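PDB 3N3F: collagen alpha-1(XV) chain from Homo sapiens, which forms the trimerization domain of a multiplexin collagen, associating three chains and probably helping to select and align them for triple-helix folding. Local coordinates for residues Val3-Asn8 / Tyr26-Thr31. Sequence-based numbering, arbitrary orientation.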
loop_
_atom_site.group_PDB
_atom_site.type_symbol
_atom_site.label_atom_id
_atom_site.label_comp_id
_atom_site.label_asym_id
_atom_site.label_seq_id
_atom_site.Cartn_x
_atom_site.Cartn_y
_atom_site.Cartn_z
ATOM N N VAL A 3 -4.170 -8.090 3.164
ATOM C CA VAL A 3 -5.227 -7.117 2.934
ATOM C C VAL A 3 -6.607 -7.663 3.267
ATOM O O VAL A 3 -6.940 -8.805 2.949
ATOM C CB VAL A 3 -5.216 -6.623 1.463
ATOM C CG1 VAL A 3 -5.153 -7.806 0.519
ATOM C CG2 VAL A 3 -6.459 -5.788 1.174
ATOM N N THR A 4 -7.403 -6.835 3.931
ATOM C CA THR A 4 -8.763 -7.205 4.295
ATOM C C THR A 4 -9.639 -5.997 3.996
ATOM O O THR A 4 -9.147 -4.998 3.471
ATOM C CB THR A 4 -8.867 -7.587 5.788
ATOM O OG1 THR A 4 -10.208 -8.001 6.076
ATOM C CG2 THR A 4 -8.493 -6.408 6.679
ATOM N N ALA A 5 -10.925 -6.075 4.330
ATOM C CA ALA A 5 -11.825 -4.965 4.046
ATOM C C ALA A 5 -13.011 -4.835 4.995
ATOM O O ALA A 5 -13.342 -5.755 5.737
ATOM C CB ALA A 5 -12.333 -5.081 2.612
ATOM N N PHE A 6 -13.640 -3.666 4.953
ATOM C CA PHE A 6 -14.816 -3.371 5.762
ATOM C C PHE A 6 -15.749 -2.576 4.859
ATOM O O PHE A 6 -15.309 -1.999 3.867
ATOM C CB PHE A 6 -14.436 -2.530 6.985
ATOM C CG PHE A 6 -13.586 -3.264 7.988
ATOM C CD1 PHE A 6 -14.164 -4.131 8.910
ATOM C CD2 PHE A 6 -12.203 -3.103 7.995
ATOM C CE1 PHE A 6 -13.373 -4.830 9.825
ATOM C CE2 PHE A 6 -11.404 -3.796 8.902
ATOM C CZ PHE A 6 -11.992 -4.662 9.820
ATOM N N SER A 7 -17.034 -2.546 5.192
ATOM C CA SER A 7 -17.982 -1.795 4.384
ATOM C C SER A 7 -17.589 -0.327 4.399
ATOM O O SER A 7 -17.509 0.318 3.352
ATOM C CB SER A 7 -19.404 -1.952 4.931
ATOM O OG SER A 7 -19.884 -3.274 4.760
ATOM N N ASN A 8 -17.321 0.187 5.595
ATOM C CA ASN A 8 -16.948 1.585 5.767
ATOM C C ASN A 8 -16.011 1.802 6.955
ATOM O O ASN A 8 -15.656 0.858 7.665
ATOM C CB ASN A 8 -18.206 2.431 5.940
ATOM C CG ASN A 8 -19.188 1.806 6.899
ATOM O OD1 ASN A 8 -20.339 1.563 6.546
ATOM N ND2 ASN A 8 -18.739 1.535 8.120
ATOM N N TYR A 26 -9.122 -2.096 3.148
ATOM C CA TYR A 26 -9.882 -1.491 2.064
ATOM C C TYR A 26 -11.297 -1.183 2.528
ATOM O O TYR A 26 -11.945 -2.019 3.156
ATOM C CB TYR A 26 -9.921 -2.453 0.874
ATOM C CG TYR A 26 -10.726 -2.000 -0.331
ATOM C CD1 TYR A 26 -10.461 -0.784 -0.960
ATOM C CD2 TYR A 26 -11.677 -2.842 -0.907
ATOM C CE1 TYR A 26 -11.112 -0.425 -2.140
ATOM C CE2 TYR A 26 -12.335 -2.493 -2.087
ATOM C CZ TYR A 26 -12.042 -1.285 -2.699
ATOM O OH TYR A 26 -12.648 -0.957 -3.888
ATOM N N LEU A 27 -11.771 0.024 2.245
ATOM C CA LEU A 27 -13.131 0.397 2.611
ATOM C C LEU A 27 -13.942 0.346 1.323
ATOM O O LEU A 27 -13.793 1.200 0.449
ATOM C CB LEU A 27 -13.168 1.799 3.223
ATOM C CG LEU A 27 -12.314 1.985 4.483
ATOM C CD1 LEU A 27 -12.652 3.321 5.122
ATOM C CD2 LEU A 27 -12.580 0.854 5.476
ATOM N N ARG A 28 -14.783 -0.678 1.210
ATOM C CA ARG A 28 -15.597 -0.895 0.021
ATOM C C ARG A 28 -16.450 0.291 -0.408
ATOM O O ARG A 28 -16.446 0.670 -1.577
ATOM C CB ARG A 28 -16.489 -2.133 0.212
ATOM C CG ARG A 28 -15.712 -3.435 0.429
ATOM C CD ARG A 28 -16.611 -4.659 0.303
ATOM N NE ARG A 28 -17.692 -4.672 1.287
ATOM C CZ ARG A 28 -17.597 -5.187 2.511
ATOM N NH1 ARG A 28 -16.467 -5.747 2.925
ATOM N NH2 ARG A 28 -18.641 -5.134 3.329
ATOM N N ASP A 29 -17.169 0.884 0.538
ATOM C CA ASP A 29 -18.041 2.014 0.236
ATOM C C ASP A 29 -17.357 3.255 -0.336
ATOM O O ASP A 29 -17.856 3.853 -1.289
ATOM C CB ASP A 29 -18.845 2.395 1.483
ATOM C CG ASP A 29 -19.962 1.409 1.776
ATOM O OD1 ASP A 29 -19.717 0.184 1.722
ATOM O OD2 ASP A 29 -21.092 1.859 2.070
ATOM N N SER A 30 -16.219 3.641 0.232
ATOM C CA SER A 30 -15.508 4.824 -0.236
ATOM C C SER A 30 -14.280 4.506 -1.098
ATOM O O SER A 30 -13.597 5.415 -1.571
ATOM C CB SER A 30 -15.084 5.670 0.965
ATOM O OG SER A 30 -14.271 4.923 1.853
ATOM N N THR A 31 -14.019 3.220 -1.309
ATOM C CA THR A 31 -12.872 2.770 -2.090
ATOM C C THR A 31 -11.602 3.461 -1.601
ATOM O O THR A 31 -10.810 3.978 -2.389
ATOM C CB THR A 31 -13.056 3.027 -3.614
ATOM O OG1 THR A 31 -13.018 4.430 -3.890
ATOM C CG2 THR A 31 -14.384 2.456 -4.089
#
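Tyr26 and Ala5 sit side by side where strand 3-6 runs parallel to strand 23-27, the two strands of a beta-alpha-beta unit whose connection carries helix 9-13. Four backbone bonds form a ladder. Tyr26 N gives its hydrogen to Thr4 O almost straight (170° at the hydrogen), Tyr26 O accepts Phe6 N at 3.0 Å, and Arg28 N reaches Phe6 O. The last rung, Asp29 N to Ser7 O at 2.9 Å, lies beyond the strand ends, so the pairing continues into the turn.

On one face of the sheet the small Ala5 lets the two strands' side chains start close together, Ala5 CB standing 4.0 Å from Tyr26 CB. With CG anti to the backbone N (chi1 178°), the Tyr26 ring leads away from strand 3-6, and the Ala5 methyl meets it at the edge, near its plane. The ring also meets Phe33 of strand 32-37, and Tyr26 OH is hydrogen-bonded to Glu21 of the second subunit, which ties this inner strand to a neighbouring chain of the trimer.

Phe6 and Leu27 point to the other face, where Phe6 CB meets Leu27 CD2 at 4.1 Å. Both are apolar residues suited to the layer beneath helix 9-13: Phe6 packs on Met12 and Leu27 on Met9. Leu27 CD2 also rests against Asn8 O, in the residue that occupies the N-cap position of that helix.

Arg28, long and flexible enough to double back, bends at chi3 (-61°) and brings its guanidinium to the Phe6-Ser7 peptide. Phe6 C and Ser7 N both lie over one face of the group, offset toward its rim, with Ser7 N 3.8 Å from Arg28 CZ.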